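Local coordinates for protein flagellin hook IN motif family (Aeromonas hydrophila subsp. hydrophila, PDB 6XI1) that forms part of the extender region of an RTX adhesin, probably a calcium-bound rod of cadherin-like domains that projects the adhesive end toward its target, at residues Gly33-Asp38 against Pro42-Thr47; Gly126-Ala131 against Ala164-Phe169; Thr213-Ser218 against Thr223-Ile228. All blocks are in the same frame, centred on the assembly; numbering follows the deposited sequence.

The contacts follow one another along the chain and along the rod, from the first hairpin of one seven-stranded unit, at a calcium-binding end, into the next unit. Contact 1 lies in the hairpin of strands 26-36 and 43-53, contact 2 between the loop joining strands 117-125 and 132-142 and the loop after strand 149-159, and contact 3 in the closing hairpin 209-217/223-231 of the second unit. Contacts 1 and 2, with centres 21 Å apart, share two calcium ions, with Glu37 OE2 lying 2.8 Å from Asp129 OD1. Contact 3, centred 17 Å from contact 2, packs Ser218 against Ala131 and Val216 against Phe169. Calcium thus bridges the junction, consistent with a stiffened, extended adhesin.

Contact 1: residues Gly33-Asp38 against Pro42-Thr47; sequences GAVTED and PLLTET. With CA (calcium ion), chain M; CA (calcium ion), chain L.
Glu46 reaches across to the backbone of the opposing strand and makes the one hydrogen bond of this contact, from Ala34 N to Glu46 OE2 at 3.0 Å. The bond is nearly straight, with an angle of 165° at the hydrogen, yet the N-H comes in from above the carboxylate plane. A bend at chi2 (75°) folds the carboxylate of Glu46 back over Gly33 and Ala34, where Glu46 CG lies 3.6 Å from Gly33 CA. Beside this polar link is an apolar one: Val35 CB and Leu44 CB meet at 3.8 Å, and the two side chains cross obliquely. The Val35 branches divide the neighbours between them, CG1 lying against Glu46 CB and CG2 against the Leu44 methyl CD1. Farther along, Leu44 CD1 comes to rest 3.5 Å from Thr36 O.

Past the strand end the chain turns to calcium. The extended Glu37 side chain carries its carboxylate to two ions: OE2 bridges them, 2.3 Å from one calcium and 2.6 Å from the other, and OE1 also binds the second. Asp38 OD2 joins Glu37 OE2 on the first ion, together with two waters, while Asn92 holds Asp38 OD1 by a hydrogen bond. Gln96 and Asp129 also serve both ions, and Leu98, Val127 and Asp162 bind the second.

The segment axes run nearly antiparallel (161°) but approach no closer than 6.7 Å, and no backbone hydrogen bond joins 33-38 to 42-47. The hairpin is splayed here: Gly33, Val35 and Glu37 make backbone hydrogen bonds to Thr123 and Thr125 of strand 117-125, whereas strand 43-53 has strand 85-91 as its other neighbour in the sheet, with Leu44 packing on Val90.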
ATOM      1  N   GLY A  33      63.926  12.654  29.692  1.00 27.12           N
ATOM      2  CA  GLY A  33      63.610  11.650  28.679  1.00 25.22           C
ATOM      3  C   GLY A  33      62.121  11.656  28.448  1.00 28.68           C
ATOM      4  O   GLY A  33      61.381  12.180  29.337  1.00 26.48           O
ATOM      5  N   ALA A  34      61.716  11.146  27.290  1.00 26.91           N
ATOM      6  CA  ALA A  34      60.306  11.173  26.839  1.00 28.71           C
ATOM      7  C   ALA A  34      60.033   9.872  26.099  1.00 31.60           C
ATOM      8  O   ALA A  34      60.924   9.398  25.369  1.00 28.39           O
ATOM      9  CB  ALA A  34      60.052  12.370  25.962  1.00 29.51           C
ATOM     10  N   VAL A  35      58.858   9.291  26.330  1.00 26.36           N
ATOM     11  CA  VAL A  35      58.327   8.155  25.534  1.00 24.14           C
ATOM     12  C   VAL A  35      56.877   8.516  25.198  1.00 27.70           C
ATOM     13  O   VAL A  35      56.251   9.279  25.951  1.00 21.89           O
ATOM     14  CB  VAL A  35      58.433   6.817  26.292  1.00 26.00           C
ATOM     15  CG1 VAL A  35      59.890   6.428  26.538  1.00 28.49           C
ATOM     16  CG2 VAL A  35      57.649   6.833  27.607  1.00 24.93           C
ATOM     17  N   THR A  36      56.418   8.080  24.033  1.00 28.85           N
ATOM     18  CA  THR A  36      55.014   8.222  23.584  1.00 26.38           C
ATOM     19  C   THR A  36      54.418   6.819  23.582  1.00 23.49           C
ATOM     20  O   THR A  36      55.046   5.874  23.049  1.00 22.82           O
ATOM     21  CB  THR A  36      54.928   8.962  22.237  1.00 29.49           C
ATOM     22  OG1 THR A  36      55.512  10.248  22.461  1.00 29.89           O
ATOM     23  CG2 THR A  36      53.514   9.127  21.729  1.00 29.16           C
ATOM     24  N   GLU A  37      53.206   6.703  24.116  1.00 21.75           N
ATOM     25  CA  GLU A  37      52.363   5.503  23.994  1.00 20.59           C
ATOM     26  C   GLU A  37      52.418   5.000  22.552  1.00 20.90           C
ATOM     27  O   GLU A  37      52.333   5.855  21.657  1.00 21.34           O
ATOM     28  CB  GLU A  37      50.940   5.877  24.413  1.00 21.53           C
ATOM     29  CG  GLU A  37      49.924   4.795  24.097  1.00 21.84           C
ATOM     30  CD  GLU A  37      48.474   5.191  24.315  1.00 19.66           C
ATOM     31  OE1 GLU A  37      48.218   6.258  24.880  1.00 21.35           O
ATOM     32  OE2 GLU A  37      47.625   4.407  23.940  1.00 21.29           O
ATOM     33  N   ASP A  38      52.580   3.695  22.374  1.00 23.85           N
ATOM     34  CA  ASP A  38      52.586   2.952  21.086  1.00 31.77           C
ATOM     35  C   ASP A  38      53.738   3.400  20.153  1.00 34.58           C
ATOM     36  O   ASP A  38      53.653   3.107  18.932  1.00 32.39           O
ATOM     37  CB  ASP A  38      51.217   3.071  20.392  1.00 31.44           C
ATOM     38  CG  ASP A  38      50.054   2.528  21.224  1.00 31.60           C
ATOM     39  OD1 ASP A  38      50.241   1.524  21.925  1.00 33.11           O
ATOM     40  OD2 ASP A  38      48.967   3.150  21.200  1.00 32.53           O
ATOM     41  N   PRO A  42      57.124  -4.496  22.777  1.00 37.58           N
ATOM     42  CA  PRO A  42      56.248  -4.315  23.936  1.00 39.62           C
ATOM     43  C   PRO A  42      56.664  -3.235  24.956  1.00 38.35           C
ATOM     44  O   PRO A  42      55.862  -2.931  25.843  1.00 32.96           O
ATOM     45  CB  PRO A  42      56.354  -5.683  24.644  1.00 37.78           C
ATOM     46  CG  PRO A  42      57.754  -6.152  24.314  1.00 37.33           C
ATOM     47  CD  PRO A  42      57.994  -5.675  22.903  1.00 39.21           C
ATOM     48  N   LEU A  43      57.897  -2.719  24.863  1.00 37.45           N
ATOM     49  CA  LEU A  43      58.408  -1.708  25.822  1.00 35.46           C
ATOM     50  C   LEU A  43      58.490  -0.363  25.117  1.00 34.19           C
ATOM     51  O   LEU A  43      58.794  -0.315  23.897  1.00 31.40           O
ATOM     52  CB  LEU A  43      59.799  -2.089  26.335  1.00 40.66           C
ATOM     53  CG  LEU A  43      59.925  -3.368  27.160  1.00 40.67           C
ATOM     54  CD1 LEU A  43      61.368  -3.530  27.642  1.00 42.77           C
ATOM     55  CD2 LEU A  43      58.987  -3.366  28.351  1.00 39.41           C
ATOM     56  N   LEU A  44      58.272   0.689  25.909  1.00 29.87           N
ATOM     57  CA  LEU A  44      58.753   2.054  25.639  1.00 28.19           C
ATOM     58  C   LEU A  44      60.059   2.196  26.422  1.00 27.56           C
ATOM     59  O   LEU A  44      60.078   1.834  27.614  1.00 27.11           O
ATOM     60  CB  LEU A  44      57.715   3.077  26.092  1.00 27.82           C
ATOM     61  CG  LEU A  44      56.270   2.767  25.685  1.00 29.26           C
ATOM     62  CD1 LEU A  44      55.388   3.955  25.999  1.00 29.64           C
ATOM     63  CD2 LEU A  44      56.172   2.410  24.199  1.00 28.69           C
ATOM     64  N   THR A  45      61.089   2.701  25.761  1.00 30.21           N
ATOM     65  CA  THR A  45      62.450   2.751  26.334  1.00 29.60           C
ATOM     66  C   THR A  45      63.054   4.099  25.993  1.00 26.68           C
ATOM     67  O   THR A  45      62.886   4.605  24.840  1.00 30.06           O
ATOM     68  CB  THR A  45      63.318   1.595  25.826  1.00 34.10           C
ATOM     69  OG1 THR A  45      63.519   1.879  24.439  1.00 42.28           O
ATOM     70  CG2 THR A  45      62.695   0.232  25.966  1.00 31.98           C
ATOM     71  N   GLU A  46      63.722   4.666  26.981  1.00 27.37           N
ATOM     72  CA  GLU A  46      64.475   5.926  26.861  1.00 28.14           C
ATOM     73  C   GLU A  46      65.813   5.735  27.582  1.00 26.81           C
ATOM     74  O   GLU A  46      65.861   4.983  28.573  1.00 27.63           O
ATOM     75  CB  GLU A  46      63.671   7.091  27.433  1.00 28.73           C
ATOM     76  CG  GLU A  46      64.365   8.427  27.261  1.00 30.88           C
ATOM     77  CD  GLU A  46      64.327   9.007  25.855  1.00 36.52           C
ATOM     78  OE1 GLU A  46      64.556   8.262  24.888  1.00 50.16           O
ATOM     79  OE2 GLU A  46      64.061  10.205  25.731  1.00 40.49           O
ATOM     80  N   THR A  47      66.852   6.394  27.072  1.00 27.14           N
ATOM     81  CA  THR A  47      68.225   6.293  27.620  1.00 29.27           C
ATOM     82  C   THR A  47      68.827   7.686  27.723  1.00 28.16           C
ATOM     83  O   THR A  47      68.395   8.606  27.036  1.00 29.00           O
ATOM     84  CB  THR A  47      69.127   5.371  26.784  1.00 31.05           C
ATOM     85  OG1 THR A  47      69.308   6.058  25.545  1.00 30.83           O
ATOM     86  CG2 THR A  47      68.579   3.971  26.631  1.00 30.37           C
TER
HETATM   87 CA    CA M 511      46.910   2.982  22.247  1.00 26.31          CA
HETATM   88 CA    CA L 510      45.726   5.907  24.790  1.00 19.30          CA
HETATM   89  O   HOH W   1      46.225   4.198  20.190  1.00 28.89           O
HETATM   90  O   HOH W   2      46.879   1.169  20.755  1.00 30.17           O

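Contact 2: residues Gly126-Ala131 against Ala164-Phe169; sequences GVNDAA and ADEAKF. With CA (calcium ion), chain Q; CA (calcium ion), chain L; CA (calcium ion), chain M.
The amide of Asn128 and the carboxylate of Glu166 each give one oxygen to the same calcium ion, their planes 24° apart. Asn128 OD1 binds it at 2.6 Å, the calcium tilted out of the amide plane, whereas a water meets the same OD1 close to that plane. On Glu166 both partners stay close to the carboxylate plane: OE1 takes the calcium at 2.2 Å, almost in line with the CD-OE1 bond, and OE2 lies 2.6 Å from that water. The water can therefore bridge the two groups beside the metal, though it has more acceptors in reach than protons to give. Direct contact between them is merely the 3.3 Å approach of Asn128 OD1 to Glu166 OE1, brought together by their shared ion.

Glu166 gets there from a loop whose residues 164-166 have helical backbone angles without regular helix bonds, its chain extended beyond CG to carry the carboxylate across; only OE1 binds the ion, OE2 lying 4.2 Å from it. Asn128 places CG anti to the backbone N (chi1 -169°), and the next residue adds its main chain to the site, with Asp129 O binding the calcium at 2.2 Å. Asp160, Asp162 and Asp220 complete the coordination.

Asp129 also turns its carboxylate to two other calcium ions, which lie on opposite sides of its plane: OD1 bridges both, and OD2 adds a second bond to one of them at 2.5 Å. Val127 O binds the ion that OD1 alone reaches, and a water on the other ion is hydrogen-bonded to Asn128 O.

Acidic groups and carbonyl oxygens thus crowd around three cations, which would offset repulsion among the carboxylates. With little direct packing, the segments' approach probably depends on calcium, in keeping with a calcium-stiffened extender.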
ATOM      1  N   GLY A 126      50.423  10.303  25.991  1.00 19.92           N
ATOM      2  CA  GLY A 126      49.390   9.397  25.495  1.00 19.48           C
ATOM      3  C   GLY A 126      49.032   9.691  24.050  1.00 21.11           C
ATOM      4  O   GLY A 126      49.273  10.823  23.584  1.00 24.30           O
ATOM      5  N   VAL A 127      48.464   8.698  23.389  1.00 20.94           N
ATOM      6  CA  VAL A 127      47.801   8.856  22.066  1.00 21.30           C
ATOM      7  C   VAL A 127      46.371   8.329  22.166  1.00 21.01           C
ATOM      8  O   VAL A 127      46.086   7.438  23.001  1.00 18.56           O
ATOM      9  CB  VAL A 127      48.593   8.142  20.949  1.00 22.59           C
ATOM     10  CG1 VAL A 127      49.988   8.723  20.767  1.00 23.59           C
ATOM     11  CG2 VAL A 127      48.665   6.662  21.197  1.00 22.11           C
ATOM     12  N   ASN A 128      45.510   8.815  21.275  1.00 23.16           N
ATOM     13  CA  ASN A 128      44.105   8.356  21.214  1.00 21.06           C
ATOM     14  C   ASN A 128      44.046   6.868  20.908  1.00 21.34           C
ATOM     15  O   ASN A 128      44.813   6.365  20.069  1.00 21.87           O
ATOM     16  CB  ASN A 128      43.253   9.095  20.184  1.00 23.07           C
ATOM     17  CG  ASN A 128      41.796   8.744  20.393  1.00 24.02           C
ATOM     18  OD1 ASN A 128      41.265   8.927  21.499  1.00 20.91           O
ATOM     19  ND2 ASN A 128      41.183   8.173  19.366  1.00 22.98           N
ATOM     20  N   ASP A 129      43.141   6.192  21.580  1.00 20.31           N
ATOM     21  CA  ASP A 129      42.680   4.830  21.240  1.00 22.25           C
ATOM     22  C   ASP A 129      41.243   4.999  20.763  1.00 20.11           C
ATOM     23  O   ASP A 129      40.431   5.686  21.482  1.00 19.23           O
ATOM     24  CB  ASP A 129      42.776   3.880  22.438  1.00 23.16           C
ATOM     25  CG  ASP A 129      44.204   3.419  22.732  1.00 23.64           C
ATOM     26  OD1 ASP A 129      44.963   4.231  23.259  1.00 22.24           O
ATOM     27  OD2 ASP A 129      44.541   2.258  22.383  1.00 24.70           O
ATOM     28  N   ALA A 130      40.953   4.460  19.588  1.00 22.76           N
ATOM     29  CA  ALA A 130      39.581   4.428  19.037  1.00 22.15           C
ATOM     30  C   ALA A 130      38.639   3.795  20.068  1.00 21.16           C
ATOM     31  O   ALA A 130      38.954   2.749  20.675  1.00 22.90           O
ATOM     32  CB  ALA A 130      39.566   3.667  17.722  1.00 23.84           C
ATOM     33  N   ALA A 131      37.464   4.374  20.232  1.00 21.30           N
ATOM     34  CA  ALA A 131      36.361   3.740  20.989  1.00 22.77           C
ATOM     35  C   ALA A 131      35.970   2.411  20.303  1.00 23.64           C
ATOM     36  O   ALA A 131      36.123   2.271  19.059  1.00 23.74           O
ATOM     37  CB  ALA A 131      35.197   4.685  21.102  1.00 20.26           C
ATOM     38  N   ALA A 164      36.792   6.816  31.198  1.00 23.54           N
ATOM     39  CA  ALA A 164      35.333   7.005  31.378  1.00 23.04           C
ATOM     40  C   ALA A 164      34.897   8.317  30.711  1.00 21.59           C
ATOM     41  O   ALA A 164      33.770   8.307  30.153  1.00 22.90           O
ATOM     42  CB  ALA A 164      34.980   6.954  32.841  1.00 23.83           C
ATOM     43  N   ASP A 165      35.764   9.341  30.713  1.00 22.02           N
ATOM     44  CA  ASP A 165      35.573  10.653  30.035  1.00 26.30           C
ATOM     45  C   ASP A 165      35.246  10.467  28.537  1.00 23.88           C
ATOM     46  O   ASP A 165      34.433  11.243  28.020  1.00 25.59           O
ATOM     47  CB  ASP A 165      36.778  11.597  30.212  1.00 30.97           C
ATOM     48  CG  ASP A 165      38.175  11.043  29.883  1.00 39.34           C
ATOM     49  OD1 ASP A 165      38.350   9.819  29.627  1.00 40.14           O
ATOM     50  OD2 ASP A 165      39.132  11.851  29.917  1.00 49.73           O
ATOM     51  N   GLU A 166      35.853   9.492  27.855  1.00 22.17           N
ATOM     52  CA  GLU A 166      35.672   9.263  26.387  1.00 19.96           C
ATOM     53  C   GLU A 166      34.651   8.148  26.099  1.00 20.90           C
ATOM     54  O   GLU A 166      34.209   8.016  24.932  1.00 19.02           O
ATOM     55  CB  GLU A 166      37.013   8.925  25.734  1.00 19.45           C
ATOM     56  CG  GLU A 166      38.015  10.062  25.806  1.00 20.99           C
ATOM     57  CD  GLU A 166      39.267   9.895  24.968  1.00 19.39           C
ATOM     58  OE1 GLU A 166      39.285   9.048  24.078  1.00 20.93           O
ATOM     59  OE2 GLU A 166      40.225  10.617  25.237  1.00 22.25           O
ATOM     60  N   ALA A 167      34.336   7.303  27.069  1.00 18.30           N
ATOM     61  CA  ALA A 167      33.527   6.069  26.863  1.00 19.50           C
ATOM     62  C   ALA A 167      32.053   6.475  26.921  1.00 20.22           C
ATOM     63  O   ALA A 167      31.321   6.022  27.824  1.00 21.78           O
ATOM     64  CB  ALA A 167      33.872   4.967  27.872  1.00 21.48           C
ATOM     65  N   LYS A 168      31.647   7.386  26.017  1.00 19.12           N
ATOM     66  CA  LYS A 168      30.297   7.971  26.017  1.00 21.36           C
ATOM     67  C   LYS A 168      30.027   8.389  24.570  1.00 17.36           C
ATOM     68  O   LYS A 168      31.019   8.621  23.838  1.00 17.83           O
ATOM     69  CB  LYS A 168      30.204   9.292  26.801  1.00 28.06           C
ATOM     70  CG  LYS A 168      30.526   9.260  28.280  1.00 37.38           C
ATOM     71  CD  LYS A 168      30.010  10.513  28.977  1.00 40.40           C
ATOM     72  CE  LYS A 168      31.060  11.546  29.314  1.00 48.02           C
ATOM     73  NZ  LYS A 168      31.399  11.525  30.761  1.00 50.92           N
ATOM     74  N   PHE A 169      28.760   8.447  24.199  1.00 17.73           N
ATOM     75  CA  PHE A 169      28.378   9.013  22.886  1.00 16.46           C
ATOM     76  C   PHE A 169      28.289  10.532  23.027  1.00 16.69           C
ATOM     77  O   PHE A 169      27.879  11.023  24.110  1.00 18.55           O
ATOM     78  CB  PHE A 169      27.080   8.398  22.381  1.00 16.39           C
ATOM     79  CG  PHE A 169      27.249   6.957  22.004  1.00 16.62           C
ATOM     80  CD1 PHE A 169      27.753   6.609  20.760  1.00 17.90           C
ATOM     81  CD2 PHE A 169      27.074   5.970  22.956  1.00 17.05           C
ATOM     82  CE1 PHE A 169      27.926   5.269  20.436  1.00 17.33           C
ATOM     83  CE2 PHE A 169      27.274   4.639  22.636  1.00 17.85           C
ATOM     84  CZ  PHE A 169      27.716   4.300  21.374  1.00 18.95           C
TER
HETATM   85 CA    CA Q 515      39.728   7.290  22.755  1.00 18.38          CA
HETATM   86 CA    CA L 510      45.726   5.907  24.790  1.00 19.30          CA
HETATM   87 CA    CA M 511      46.910   2.982  22.247  1.00 26.31          CA
HETATM   88  O   HOH W   3      42.168  10.540  23.461  1.00 23.89           O
HETATM   89  O   HOH W   1      46.225   4.198  20.190  1.00 28.89           O
HETATM   90  O   HOH W   2      46.879   1.169  20.755  1.00 30.17           O

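Contact 3: residues Thr213-Ser218 against Thr223-Ile228; sequences TFTVAS and THTVTI
Thr213 and Thr227 lie side by side and point the same way, bringing the Thr213 methyl CG2 to 3.7 Å from Thr227 OG1. On the same face of the sheet, Thr215 crosses both of its neighbours at a slant. Its methyl, set anti to the backbone N (chi1 -62° for OG1), leans on Thr223, with Thr215 CG2 3.7 Å from Thr223 CB, while its hydroxyl turns to Thr225, where the two OG1 atoms make a weak hydrogen bond at 3.5 Å. The Thr225 methyl swings the other way and packs on Thr213 CB. Ala217 continues this threonine-rich face beside Thr223.

These residues belong to an antiparallel beta hairpin, strands 209-217 and 223-231, the last two strands of a cadherin-like beta-sandwich domain. Thr213-Thr227, Thr215-Thr225 and Ala217-Thr223 are its non-hydrogen-bonded pairs; Phe214-Val226 and Val216-His224 are hydrogen-bonded pairs. Each of these latter two residue pairs is closed by two bonds, the shortest being 2.8 Å from Val226 N to Phe214 O and from Val216 N to His224 O. Alpha C-H groups from the residues beside them lean on the same carbonyls, as where Thr225 CA lies 3.4 Å from Phe214 O.

On the opposite face Phe214 presents the edge of its ring to Val226 O, and Ile228 CG1 approaches obliquely, 4.3 Å from Phe214 CE1. Tyr194 meets the Phe214 ring, and Leu184 lies against Phe214, Val216 and Val226 in the domain core. Val216 CG2 is 3.5 Å from His224 O. The imidazole leads away from Val216, and His224 NE2 is hydrogen-bonded to Asp137 on strand 132-142.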
ATOM      1  N   THR A 213      20.669   5.219   6.746  1.00 18.24           N
ATOM      2  CA  THR A 213      21.761   5.021   7.724  1.00 16.28           C
ATOM      3  C   THR A 213      22.014   6.317   8.466  1.00 17.54           C
ATOM      4  O   THR A 213      21.919   7.414   7.855  1.00 16.27           O
ATOM      5  CB  THR A 213      23.026   4.483   7.045  1.00 19.04           C
ATOM      6  OG1 THR A 213      23.428   5.476   6.125  1.00 26.45           O
ATOM      7  CG2 THR A 213      22.791   3.169   6.354  1.00 16.51           C
ATOM      8  N   PHE A 214      22.440   6.179   9.716  1.00 14.36           N
ATOM      9  CA  PHE A 214      22.701   7.307  10.611  1.00 14.55           C
ATOM     10  C   PHE A 214      24.034   7.063  11.307  1.00 16.20           C
ATOM     11  O   PHE A 214      24.197   5.955  11.879  1.00 15.57           O
ATOM     12  CB  PHE A 214      21.546   7.462  11.594  1.00 14.47           C
ATOM     13  CG  PHE A 214      20.254   7.694  10.873  1.00 14.93           C
ATOM     14  CD1 PHE A 214      19.476   6.619  10.490  1.00 14.43           C
ATOM     15  CD2 PHE A 214      19.867   8.986  10.518  1.00 15.20           C
ATOM     16  CE1 PHE A 214      18.334   6.803   9.735  1.00 14.48           C
ATOM     17  CE2 PHE A 214      18.696   9.173   9.787  1.00 15.20           C
ATOM     18  CZ  PHE A 214      17.938   8.093   9.396  1.00 14.66           C
ATOM     19  N   THR A 215      24.949   8.030  11.212  1.00 15.91           N
ATOM     20  CA  THR A 215      26.296   7.899  11.795  1.00 18.00           C
ATOM     21  C   THR A 215      26.311   8.602  13.136  1.00 17.70           C
ATOM     22  O   THR A 215      26.026   9.804  13.178  1.00 16.85           O
ATOM     23  CB  THR A 215      27.377   8.438  10.852  1.00 22.18           C
ATOM     24  OG1 THR A 215      27.262   7.585   9.709  1.00 22.95           O
ATOM     25  CG2 THR A 215      28.764   8.340  11.441  1.00 21.97           C
ATOM     26  N   VAL A 216      26.640   7.864  14.193  1.00 16.02           N
ATOM     27  CA  VAL A 216      26.786   8.484  15.545  1.00 16.68           C
ATOM     28  C   VAL A 216      28.266   8.492  15.912  1.00 16.83           C
ATOM     29  O   VAL A 216      29.032   7.768  15.258  1.00 14.94           O
ATOM     30  CB  VAL A 216      25.899   7.756  16.559  1.00 16.64           C
ATOM     31  CG1 VAL A 216      24.430   7.895  16.200  1.00 18.87           C
ATOM     32  CG2 VAL A 216      26.292   6.319  16.734  1.00 17.33           C
ATOM     33  N   ALA A 217      28.642   9.212  16.969  1.00 15.82           N
ATOM     34  CA  ALA A 217      30.051   9.354  17.381  1.00 17.32           C
ATOM     35  C   ALA A 217      30.199   9.255  18.901  1.00 16.84           C
ATOM     36  O   ALA A 217      29.313   9.733  19.629  1.00 16.06           O
ATOM     37  CB  ALA A 217      30.631  10.656  16.894  1.00 19.28           C
ATOM     38  N   SER A 218      31.305   8.659  19.318  1.00 18.39           N
ATOM     39  CA  SER A 218      31.769   8.683  20.729  1.00 18.44           C
ATOM     40  C   SER A 218      32.470  10.024  20.943  1.00 19.55           C
ATOM     41  O   SER A 218      32.690  10.789  19.937  1.00 19.23           O
ATOM     42  CB  SER A 218      32.650   7.527  21.048  1.00 17.75           C
ATOM     43  OG  SER A 218      33.836   7.537  20.290  1.00 17.11           O
ATOM     44  N   THR A 223      33.337   6.695  15.048  1.00 19.66           N
ATOM     45  CA  THR A 223      31.984   6.639  14.463  1.00 18.54           C
ATOM     46  C   THR A 223      31.465   5.216  14.404  1.00 17.14           C
ATOM     47  O   THR A 223      32.233   4.271  14.364  1.00 19.68           O
ATOM     48  CB  THR A 223      31.890   7.353  13.106  1.00 19.50           C
ATOM     49  OG1 THR A 223      32.740   6.662  12.197  1.00 21.05           O
ATOM     50  CG2 THR A 223      32.238   8.821  13.158  1.00 23.00           C
ATOM     51  N   HIS A 224      30.139   5.087  14.474  1.00 16.98           N
ATOM     52  CA  HIS A 224      29.402   3.837  14.164  1.00 17.83           C
ATOM     53  C   HIS A 224      28.119   4.183  13.391  1.00 16.95           C
ATOM     54  O   HIS A 224      27.556   5.265  13.601  1.00 17.38           O
ATOM     55  CB  HIS A 224      29.101   3.076  15.436  1.00 17.98           C
ATOM     56  CG  HIS A 224      28.825   1.629  15.274  1.00 18.71           C
ATOM     57  ND1 HIS A 224      29.825   0.707  15.081  1.00 21.31           N
ATOM     58  CD2 HIS A 224      27.680   0.933  15.278  1.00 19.01           C
ATOM     59  CE1 HIS A 224      29.307  -0.499  14.996  1.00 21.33           C
ATOM     60  NE2 HIS A 224      27.994  -0.388  15.099  1.00 21.03           N
ATOM     61  N   THR A 225      27.656   3.258  12.586  1.00 16.93           N
ATOM     62  CA  THR A 225      26.454   3.436  11.747  1.00 19.15           C
ATOM     63  C   THR A 225      25.295   2.579  12.276  1.00 18.86           C
ATOM     64  O   THR A 225      25.488   1.380  12.653  1.00 23.59           O
ATOM     65  CB  THR A 225      26.807   3.180  10.278  1.00 23.61           C
ATOM     66  OG1 THR A 225      27.765   4.175   9.897  1.00 25.34           O
ATOM     67  CG2 THR A 225      25.601   3.300   9.377  1.00 25.46           C
ATOM     68  N   VAL A 226      24.119   3.180  12.370  1.00 14.88           N
ATOM     69  CA  VAL A 226      22.847   2.455  12.590  1.00 14.71           C
ATOM     70  C   VAL A 226      22.098   2.434  11.247  1.00 16.24           C
ATOM     71  O   VAL A 226      21.921   3.500  10.635  1.00 16.42           O
ATOM     72  CB  VAL A 226      22.013   3.100  13.711  1.00 14.18           C
ATOM     73  CG1 VAL A 226      20.674   2.423  13.915  1.00 14.53           C
ATOM     74  CG2 VAL A 226      22.775   3.132  15.031  1.00 17.72           C
ATOM     75  N   THR A 227      21.676   1.259  10.830  1.00 15.91           N
ATOM     76  CA  THR A 227      21.034   1.014   9.516  1.00 16.23           C
ATOM     77  C   THR A 227      19.582   0.659   9.749  1.00 16.22           C
ATOM     78  O   THR A 227      19.333  -0.383  10.430  1.00 15.81           O
ATOM     79  CB  THR A 227      21.726  -0.089   8.711  1.00 16.85           C
ATOM     80  OG1 THR A 227      23.103   0.264   8.560  1.00 17.50           O
ATOM     81  CG2 THR A 227      21.105  -0.262   7.328  1.00 18.32           C
ATOM     82  N   ILE A 228      18.663   1.472   9.191  1.00 16.25           N
ATOM     83  CA  ILE A 228      17.206   1.303   9.409  1.00 14.75           C
ATOM     84  C   ILE A 228      16.569   0.929   8.072  1.00 16.14           C
ATOM     85  O   ILE A 228      16.820   1.628   7.071  1.00 16.51           O
ATOM     86  CB  ILE A 228      16.526   2.558  10.011  1.00 15.30           C
ATOM     87  CG1 ILE A 228      17.147   2.996  11.335  1.00 16.22           C
ATOM     88  CG2 ILE A 228      15.038   2.344  10.146  1.00 15.76           C
ATOM     89  CD1 ILE A 228      16.969   2.029  12.448  1.00 15.66           C
TER